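Local coordinates for protein ARF-like GTPase (Chlamydomonas reinhardtii, PDB 4M9Q) that belongs to the ADP-ribosylation factor family of small G proteins and holds phosphoaminophosphonic acid-guanylate ester and a magnesium ion in a P-loop NTPase domain, at residues L43-Y48 with W164-V169; N60-W65 with K91-E96; A121-V126 with H139-C144. All blocks are in the same frame, centred on the assembly; numbering follows the deposited sequence.

Contact 1 of 3, residues L43-Y48 with W164-V169. With SO4 (sulfate ion), chain F.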
loop_
_atom_site.group_PDB
_atom_site.type_symbol
_atom_site.label_atom_id
_atom_site.label_comp_id
_atom_site.label_asym_id
_atom_site.label_seq_id
_atom_site.Cartn_x
_atom_site.Cartn_y
_atom_site.Cartn_z
ATOM N N LEU A 43 -0.837 -13.600 -0.564
ATOM C CA LEU A 43 -0.463 -13.831 0.817
ATOM C C LEU A 43 -1.629 -14.468 1.535
ATOM O O LEU A 43 -2.770 -14.198 1.207
ATOM C CB LEU A 43 -0.218 -12.482 1.569
ATOM C CG LEU A 43 0.841 -11.529 1.074
ATOM C CD1 LEU A 43 0.959 -10.361 2.015
ATOM C CD2 LEU A 43 2.180 -12.210 0.958
ATOM N N ASN A 44 -1.335 -15.187 2.604
ATOM C CA ASN A 44 -2.354 -15.646 3.545
ATOM C C ASN A 44 -2.290 -14.844 4.845
ATOM O O ASN A 44 -1.223 -14.565 5.342
ATOM C CB ASN A 44 -2.143 -17.116 3.802
ATOM C CG ASN A 44 -2.424 -17.931 2.585
ATOM O OD1 ASN A 44 -3.256 -17.540 1.772
ATOM N ND2 ASN A 44 -1.744 -19.051 2.436
ATOM N N GLU A 45 -3.422 -14.376 5.326
ATOM C CA GLU A 45 -3.474 -13.677 6.604
ATOM C C GLU A 45 -4.819 -13.896 7.214
ATOM O O GLU A 45 -5.829 -13.463 6.660
ATOM C CB GLU A 45 -3.267 -12.193 6.435
ATOM C CG GLU A 45 -3.245 -11.397 7.752
ATOM C CD GLU A 45 -2.255 -11.916 8.785
ATOM O OE1 GLU A 45 -1.023 -11.902 8.538
ATOM O OE2 GLU A 45 -2.733 -12.348 9.871
ATOM N N GLY A 46 -4.813 -14.614 8.334
ATOM C CA GLY A 46 -5.986 -15.169 8.892
ATOM C C GLY A 46 -6.747 -15.937 7.845
ATOM O O GLY A 46 -6.220 -16.832 7.183
ATOM N N LYS A 47 -7.978 -15.490 7.697
ATOM C CA LYS A 47 -9.059 -16.120 6.978
ATOM C C LYS A 47 -9.102 -15.609 5.541
ATOM O O LYS A 47 -9.967 -15.944 4.795
ATOM C CB LYS A 47 -10.303 -15.679 7.727
ATOM C CG LYS A 47 -11.636 -16.146 7.268
ATOM C CD LYS A 47 -12.696 -15.128 7.678
ATOM C CE LYS A 47 -12.651 -14.807 9.166
ATOM N NZ LYS A 47 -13.759 -13.900 9.588
ATOM N N TYR A 48 -8.116 -14.808 5.155
ATOM C CA TYR A 48 -8.098 -14.174 3.835
ATOM C C TYR A 48 -6.922 -14.551 2.933
ATOM O O TYR A 48 -5.796 -14.726 3.374
ATOM C CB TYR A 48 -8.055 -12.677 4.039
ATOM C CG TYR A 48 -9.321 -12.127 4.586
ATOM C CD1 TYR A 48 -9.508 -11.989 5.935
ATOM C CD2 TYR A 48 -10.363 -11.812 3.749
ATOM C CE1 TYR A 48 -10.703 -11.516 6.447
ATOM C CE2 TYR A 48 -11.562 -11.358 4.248
ATOM C CZ TYR A 48 -11.712 -11.200 5.595
ATOM O OH TYR A 48 -12.892 -10.771 6.122
ATOM N N TRP A 164 -3.405 -5.449 11.033
ATOM C CA TRP A 164 -4.294 -4.326 11.294
ATOM C C TRP A 164 -5.131 -4.035 10.049
ATOM O O TRP A 164 -6.319 -3.778 10.154
ATOM C CB TRP A 164 -3.510 -3.102 11.683
ATOM C CG TRP A 164 -4.406 -1.915 11.788
ATOM C CD1 TRP A 164 -5.191 -1.519 12.889
ATOM C CD2 TRP A 164 -4.727 -0.961 10.745
ATOM N NE1 TRP A 164 -5.914 -0.403 12.586
ATOM C CE2 TRP A 164 -5.691 -0.028 11.317
ATOM C CE3 TRP A 164 -4.309 -0.776 9.488
ATOM C CZ2 TRP A 164 -6.179 1.020 10.615
ATOM C CZ3 TRP A 164 -4.838 0.281 8.761
ATOM C CH2 TRP A 164 -5.767 1.146 9.321
ATOM N N LEU A 165 -4.521 -4.072 8.861
ATOM C CA LEU A 165 -5.249 -3.747 7.635
ATOM C C LEU A 165 -6.339 -4.782 7.411
ATOM O O LEU A 165 -7.501 -4.435 7.168
ATOM C CB LEU A 165 -4.353 -3.796 6.403
ATOM C CG LEU A 165 -4.333 -2.678 5.380
ATOM C CD1 LEU A 165 -3.906 -3.230 4.031
ATOM C CD2 LEU A 165 -5.601 -1.918 5.313
ATOM N N VAL A 166 -5.934 -6.047 7.493
ATOM C CA VAL A 166 -6.841 -7.127 7.150
ATOM C C VAL A 166 -7.994 -7.141 8.140
ATOM O O VAL A 166 -9.139 -7.325 7.753
ATOM C CB VAL A 166 -6.115 -8.487 7.046
ATOM C CG1 VAL A 166 -7.149 -9.590 6.942
ATOM C CG2 VAL A 166 -5.172 -8.463 5.823
ATOM N N GLY A 167 -7.690 -6.903 9.398
ATOM C CA GLY A 167 -8.718 -6.810 10.426
ATOM C C GLY A 167 -9.670 -5.657 10.187
ATOM O O GLY A 167 -10.860 -5.758 10.456
ATOM N N THR A 168 -9.161 -4.555 9.669
ATOM C CA THR A 168 -10.041 -3.451 9.366
ATOM C C THR A 168 -10.907 -3.803 8.206
ATOM O O THR A 168 -12.112 -3.568 8.269
ATOM C CB THR A 168 -9.246 -2.183 9.078
ATOM O OG1 THR A 168 -8.440 -1.891 10.222
ATOM C CG2 THR A 168 -10.095 -1.037 8.853
ATOM N N VAL A 169 -10.335 -4.387 7.147
ATOM C CA VAL A 169 -11.160 -4.828 6.004
ATOM C C VAL A 169 -12.175 -5.880 6.494
ATOM O O VAL A 169 -13.335 -5.776 6.206
ATOM C CB VAL A 169 -10.317 -5.379 4.862
ATOM C CG1 VAL A 169 -11.199 -5.975 3.734
ATOM C CG2 VAL A 169 -9.413 -4.256 4.350
HETATM S S SO4 F . -9.257 -12.512 10.343
HETATM O O1 SO4 F . -8.732 -13.068 9.078
HETATM O O2 SO4 F . -8.609 -13.242 11.470
HETATM O O3 SO4 F . -8.998 -11.040 10.406
HETATM O O4 SO4 F . -10.721 -12.739 10.417
#
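Val166 meets Tyr48 and Glu45 with one methyl each. CG1 lies 3.5 Å from Tyr48 CD1, oblique to the ring, while CG2 sits 4.0 Å from Glu45 CG; with CG1 anti to the backbone N (170°), one methyl is aimed at the tyrosine and the other at the glutamate. No hydrogen bond joins the segments, and the apolar touch is made by the methylene of a charged residue and by one flank of an aromatic ring. The polar ends go elsewhere: the Glu45 chain bends at chi2 (53°), its carboxylate forming salt bridges to Arg159 and Lys163, and Tyr48 OH bonds to Asp170. Backbone bonds shape the hairpin end, a type II' turn in which Tyr48 N reaches Glu45 O at 3.1 Å and Gly46 takes the positive phi. A sulfate, probably from the crystallisation liquor, accepts an almost straight bond (173°) from Lys47 N to its O1 at 2.9 Å; O1 also lies at the Tyr48 ring edge, near its plane. Helix 157-190 thus packs beside the hairpin of strands 38-45 and 48-55, with Ile50 touching both Glu45 and Val166, while Leu165 and Val169 pack on strands 3-10 and 74-80.

Contact 2 of 3, residues N60-W65 with K91-E96; sequences NIRGVW and KMTMAE
The Arg62 side chain crosses Thr93 of helix 87-99 at about a right angle, with the Trp65 indole beside it. From CB, which points toward the helix, the Arg62 chain runs first along its own neighbour: CG lies 3.8 Å above one face of the Trp65 ring, offset toward the rim. CD then comes to the threonine, 4.0 Å from Thr93 CG2 and equally far from Thr93 OG1. Here the chain bends (chi3 -83°), turning the guanidinium past the threonine, where NH1 can reach Glu89. NE is hydrogen-bonded outside the two segments. At the tip, NH1 stands 3.8 Å from Thr93 OG1, which is proximity and not a hydrogen bond; its charge is met by a salt bridge to Glu89, one turn earlier in the helix. NH2 is hydrogen-bonded to Gly57 O. Thr93 divides its two branches: with chi1 at -66°, OG1 sits beside its own backbone N and bonds to Glu89 O, while CG2 comes obliquely to the six-membered ring of Trp65. That last approach is modelled too close to be trusted in detail. At its other end the indole is held by NE1, bonded to Gly56 O. Residues 62-65 have helical backbone angles, and Trp65 N reaches Arg62 O at 3.1 Å. The side chain of Trp65 is about 7 Å from the bound phosphoaminophosphonic acid-guanylate ester. A loop following strand 48-55, packed on helix 87-99 and touching the presumed P-loop through Trp65, is consistent with the switch II region of a Ras-like G domain.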
loop_
_atom_site.group_PDB
_atom_site.type_symbol
_atom_site.label_atom_id
_atom_site.label_comp_id
_atom_site.label_asym_id
_atom_site.label_seq_id
_atom_site.Cartn_x
_atom_site.Cartn_y
_atom_site.Cartn_z
ATOM N N ASN A 60 6.808 9.113 -13.812
ATOM C CA ASN A 60 6.226 8.651 -15.095
ATOM C C ASN A 60 5.430 7.287 -15.026
ATOM O O ASN A 60 4.841 6.862 -16.026
ATOM C CB ASN A 60 7.303 8.568 -16.219
ATOM C CG ASN A 60 8.358 9.691 -16.159
ATOM O OD1 ASN A 60 9.539 9.435 -16.396
ATOM N ND2 ASN A 60 7.936 10.928 -15.859
ATOM N N ILE A 61 5.422 6.599 -13.880
ATOM C CA ILE A 61 4.562 5.413 -13.715
ATOM C C ILE A 61 3.285 5.703 -12.898
ATOM O O ILE A 61 2.279 5.014 -13.079
ATOM C CB ILE A 61 5.312 4.220 -13.059
ATOM C CG1 ILE A 61 5.634 3.106 -14.070
ATOM C CG2 ILE A 61 4.464 3.575 -11.977
ATOM C CD1 ILE A 61 4.450 2.221 -14.475
ATOM N N ARG A 62 3.331 6.725 -12.024
ATOM C CA ARG A 62 2.293 7.006 -10.969
ATOM C C ARG A 62 0.819 7.083 -11.461
ATOM O O ARG A 62 -0.129 6.797 -10.726
ATOM C CB ARG A 62 2.645 8.370 -10.323
ATOM C CG ARG A 62 2.573 8.464 -8.806
ATOM C CD ARG A 62 3.381 9.662 -8.317
ATOM N NE ARG A 62 4.814 9.369 -8.195
ATOM C CZ ARG A 62 5.760 10.251 -7.852
ATOM N NH1 ARG A 62 5.456 11.529 -7.620
ATOM N NH2 ARG A 62 7.027 9.854 -7.758
ATOM N N GLY A 63 0.620 7.525 -12.686
ATOM C CA GLY A 63 -0.722 7.649 -13.233
ATOM C C GLY A 63 -1.479 6.336 -13.348
ATOM O O GLY A 63 -2.705 6.307 -13.425
ATOM N N VAL A 64 -0.739 5.238 -13.371
ATOM C CA VAL A 64 -1.312 3.916 -13.420
ATOM C C VAL A 64 -2.065 3.583 -12.148
ATOM O O VAL A 64 -3.011 2.794 -12.183
ATOM C CB VAL A 64 -0.185 2.892 -13.604
ATOM C CG1 VAL A 64 -0.663 1.467 -13.322
ATOM C CG2 VAL A 64 0.421 3.053 -15.000
ATOM N N TRP A 65 -1.671 4.169 -11.017
ATOM C CA TRP A 65 -2.308 3.812 -9.753
ATOM C C TRP A 65 -3.791 3.876 -9.838
ATOM O O TRP A 65 -4.467 2.929 -9.430
ATOM C CB TRP A 65 -1.896 4.712 -8.640
ATOM C CG TRP A 65 -0.468 4.615 -8.261
ATOM C CD1 TRP A 65 0.522 3.840 -8.840
ATOM C CD2 TRP A 65 0.192 5.366 -7.231
ATOM N NE1 TRP A 65 1.721 4.059 -8.227
ATOM C CE2 TRP A 65 1.592 4.949 -7.248
ATOM C CE3 TRP A 65 -0.227 6.262 -6.288
ATOM C CZ2 TRP A 65 2.519 5.470 -6.398
ATOM C CZ3 TRP A 65 0.719 6.794 -5.405
ATOM C CH2 TRP A 65 2.066 6.419 -5.474
ATOM N N LYS A 91 2.975 13.398 0.479
ATOM C CA LYS A 91 1.700 13.935 0.917
ATOM C C LYS A 91 0.771 14.277 -0.279
ATOM O O LYS A 91 -0.431 13.974 -0.258
ATOM C CB LYS A 91 1.941 15.159 1.818
ATOM C CG LYS A 91 0.701 15.924 2.276
ATOM C CD LYS A 91 1.093 17.175 3.076
ATOM C CE LYS A 91 -0.043 18.175 3.199
ATOM N NZ LYS A 91 0.423 19.540 3.559
ATOM N N MET A 92 1.307 14.919 -1.313
ATOM C CA MET A 92 0.475 15.302 -2.449
ATOM C C MET A 92 0.054 14.035 -3.182
ATOM O O MET A 92 -1.048 13.940 -3.716
ATOM C CB MET A 92 1.215 16.235 -3.404
ATOM C CG MET A 92 1.547 17.603 -2.816
ATOM S SD MET A 92 2.137 18.811 -4.036
ATOM C CE MET A 92 2.688 17.791 -5.428
ATOM N N THR A 93 0.939 13.050 -3.203
ATOM C CA THR A 93 0.667 11.827 -3.942
ATOM C C THR A 93 -0.442 11.019 -3.258
ATOM O O THR A 93 -1.363 10.485 -3.905
ATOM C CB THR A 93 1.945 10.998 -4.061
ATOM O OG1 THR A 93 2.878 11.711 -4.878
ATOM C CG2 THR A 93 1.670 9.745 -4.700
ATOM N N MET A 94 -0.370 10.954 -1.946
ATOM C CA MET A 94 -1.414 10.291 -1.197
ATOM C C MET A 94 -2.720 11.061 -1.334
ATOM O O MET A 94 -3.768 10.465 -1.527
ATOM C CB MET A 94 -1.041 10.128 0.270
ATOM C CG MET A 94 -1.993 9.173 0.985
ATOM S SD MET A 94 -1.339 8.573 2.566
ATOM C CE MET A 94 -1.077 10.168 3.291
ATOM N N ALA A 95 -2.656 12.380 -1.255
ATOM C CA ALA A 95 -3.862 13.193 -1.421
ATOM C C ALA A 95 -4.615 12.793 -2.720
ATOM O O ALA A 95 -5.808 12.526 -2.696
ATOM C CB ALA A 95 -3.520 14.686 -1.419
ATOM N N GLU A 96 -3.893 12.747 -3.836
ATOM C CA GLU A 96 -4.464 12.345 -5.096
ATOM C C GLU A 96 -5.195 10.993 -5.012
ATOM O O GLU A 96 -6.284 10.826 -5.580
ATOM C CB GLU A 96 -3.382 12.250 -6.166
ATOM C CG GLU A 96 -3.261 13.467 -7.078
ATOM C CD GLU A 96 -3.278 13.079 -8.555
ATOM O OE1 GLU A 96 -2.776 11.963 -8.902
ATOM O OE2 GLU A 96 -3.811 13.898 -9.366
#

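Contact 3 of 3, residues A121-V126 with H139-C144; sequences APAAEV and HNVFPC
Ala123 and Val141 make the closest touch between 121-126 and 139-144: Ala123 CB lies 3.9 Å from Val141 CG1. The valine takes a torsion of 174°, which sets CG1 anti to its backbone N and brings this methyl to the helix; CG2, on the other branch, stays 5.4 Å from Ala123 CB. CG1 serves two partners, since Val126 on the next turn of the helix directs its own CG1 to it at 4.4 Å. Val126 has much the same first torsion (167°), and its second methyl stands farther from the strand. Pro143 adds a third, looser touch: its CD, the ring carbon bonded to N, is 4.5 Å from Ala123 CB. The small alanine side chain therefore lies against both a valine methyl and a proline ring, in a wholly apolar contact without a hydrogen bond between the segments.

Neighbouring strand residues behave differently. Phe142 points away from the helix and packs on Cys109 and Phe111 of strand 108-113. Asn140 turns its OD1 back to Val141 N, a weak bond of 3.0 Å with an angle of only 124°. Helix 123-129 begins right after Pro122, at the N-cap position, and Val126 N bonds to Pro122 O at 3.1 Å. Val126 also touches Phe87 of helix 87-99. Strand 108-113, helix 123-129 and strand 139-143 form a beta-alpha-beta crossover of the P-loop NTPase fold, here closing at the outermost strand. Pro143 has its side chain about 10 Å from the bound phosphoaminophosphonic acid-guanylate ester, and in small G proteins the loop following this strand typically helps to line the nucleotide pocket.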
loop_
_atom_site.group_PDB
_atom_site.type_symbol
_atom_site.label_atom_id
_atom_site.label_comp_id
_atom_site.label_asym_id
_atom_site.label_seq_id
_atom_site.Cartn_x
_atom_site.Cartn_y
_atom_site.Cartn_z
ATOM N N ALA A 121 12.326 9.217 10.504
ATOM C CA ALA A 121 11.311 9.925 11.274
ATOM C C ALA A 121 10.385 8.960 12.002
ATOM O O ALA A 121 9.974 7.919 11.439
ATOM C CB ALA A 121 10.481 10.802 10.370
ATOM N N PRO A 122 10.016 9.299 13.243
ATOM C CA PRO A 122 9.061 8.435 13.934
ATOM C C PRO A 122 7.622 8.557 13.372
ATOM O O PRO A 122 7.335 9.400 12.502
ATOM C CB PRO A 122 9.174 8.870 15.389
ATOM C CG PRO A 122 9.684 10.262 15.318
ATOM C CD PRO A 122 10.416 10.453 14.037
ATOM N N ALA A 123 6.734 7.702 13.852
ATOM C CA ALA A 123 5.326 7.690 13.382
ATOM C C ALA A 123 4.645 9.049 13.473
ATOM O O ALA A 123 4.005 9.489 12.521
ATOM C CB ALA A 123 4.499 6.654 14.148
ATOM N N ALA A 124 4.830 9.723 14.595
ATOM C CA ALA A 124 4.307 11.064 14.769
ATOM C C ALA A 124 4.730 11.944 13.615
ATOM O O ALA A 124 3.859 12.396 12.885
ATOM C CB ALA A 124 4.742 11.639 16.105
ATOM N N GLU A 125 6.042 12.148 13.418
ATOM C CA GLU A 125 6.557 12.977 12.312
ATOM C C GLU A 125 5.888 12.625 10.985
ATOM O O GLU A 125 5.498 13.486 10.242
ATOM C CB GLU A 125 8.073 12.809 12.134
ATOM C CG GLU A 125 8.960 13.749 12.920
ATOM C CD GLU A 125 10.379 13.818 12.335
ATOM O OE1 GLU A 125 10.512 14.037 11.097
ATOM O OE2 GLU A 125 11.355 13.670 13.128
ATOM N N VAL A 126 5.778 11.354 10.671
ATOM C CA VAL A 126 5.196 10.955 9.382
ATOM C C VAL A 126 3.689 11.286 9.298
ATOM O O VAL A 126 3.170 11.634 8.252
ATOM C CB VAL A 126 5.473 9.460 9.100
ATOM C CG1 VAL A 126 4.645 8.931 7.959
ATOM C CG2 VAL A 126 6.942 9.240 8.822
ATOM N N HIS A 139 -6.764 4.782 9.059
ATOM C CA HIS A 139 -5.369 4.539 8.786
ATOM C C HIS A 139 -4.595 4.423 10.011
ATOM O O HIS A 139 -4.996 4.902 11.079
ATOM C CB HIS A 139 -4.774 5.641 7.975
ATOM C CG HIS A 139 -4.803 6.962 8.656
ATOM N ND1 HIS A 139 -5.884 7.745 8.624
ATOM C CD2 HIS A 139 -3.852 7.612 9.470
ATOM C CE1 HIS A 139 -5.638 8.881 9.355
ATOM N NE2 HIS A 139 -4.403 8.778 9.891
ATOM N N ASN A 140 -3.438 3.808 9.874
ATOM C CA ASN A 140 -2.548 3.635 11.009
ATOM C C ASN A 140 -1.151 3.644 10.459
ATOM O O ASN A 140 -0.949 3.180 9.326
ATOM C CB ASN A 140 -2.839 2.285 11.666
ATOM C CG ASN A 140 -2.437 2.223 13.119
ATOM O OD1 ASN A 140 -1.735 3.079 13.646
ATOM N ND2 ASN A 140 -2.909 1.188 13.790
ATOM N N VAL A 141 -0.184 4.106 11.244
ATOM C CA VAL A 141 1.177 4.234 10.750
ATOM C C VAL A 141 2.039 3.302 11.527
ATOM O O VAL A 141 1.960 3.284 12.740
ATOM C CB VAL A 141 1.742 5.662 10.963
ATOM C CG1 VAL A 141 3.229 5.731 10.578
ATOM C CG2 VAL A 141 0.888 6.678 10.201
ATOM N N PHE A 142 2.874 2.551 10.832
ATOM C CA PHE A 142 3.708 1.550 11.447
ATOM C C PHE A 142 5.120 1.770 10.976
ATOM O O PHE A 142 5.393 1.695 9.794
ATOM C CB PHE A 142 3.299 0.173 10.976
ATOM C CG PHE A 142 1.897 -0.196 11.348
ATOM C CD1 PHE A 142 0.856 0.018 10.463
ATOM C CD2 PHE A 142 1.631 -0.799 12.556
ATOM C CE1 PHE A 142 -0.427 -0.338 10.786
ATOM C CE2 PHE A 142 0.344 -1.137 12.898
ATOM C CZ PHE A 142 -0.685 -0.891 12.018
ATOM N N PRO A 143 6.031 2.062 11.907
ATOM C CA PRO A 143 7.404 2.109 11.526
ATOM C C PRO A 143 7.938 0.722 11.225
ATOM O O PRO A 143 7.559 -0.226 11.896
ATOM C CB PRO A 143 8.103 2.692 12.763
ATOM C CG PRO A 143 7.090 2.806 13.823
ATOM C CD PRO A 143 5.766 2.442 13.291
ATOM N N CYS A 144 8.868 0.597 10.270
ATOM C CA CYS A 144 9.379 -0.708 9.913
ATOM C C CYS A 144 10.693 -0.602 9.186
ATOM O O CYS A 144 11.185 0.491 8.859
ATOM C CB CYS A 144 8.387 -1.438 9.015
ATOM S SG CYS A 144 8.225 -0.613 7.429
#

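All three contacts belong to one G domain built round a six-stranded mixed sheet. Contacts 2 and 3 follow one another in sequence, and both fall within the chain length that contact 1 brings together. Contacts 1 and 2 have centres 25 Å apart, across the middle of the chain from each other; contact 3 lies 20 Å from each. Contacts 1 and 3 touch where Trp164 of helix 157-190 packs on strand 139-143, with Trp164 CB 3.6 Å from Phe142 CZ. Contacts 2 and 3 both lie near the nucleotide, and their nearest atoms are about 7 Å apart. Contact 1 instead joins the hairpin edge of the sheet to helix 157-190, away from the nucleotide side.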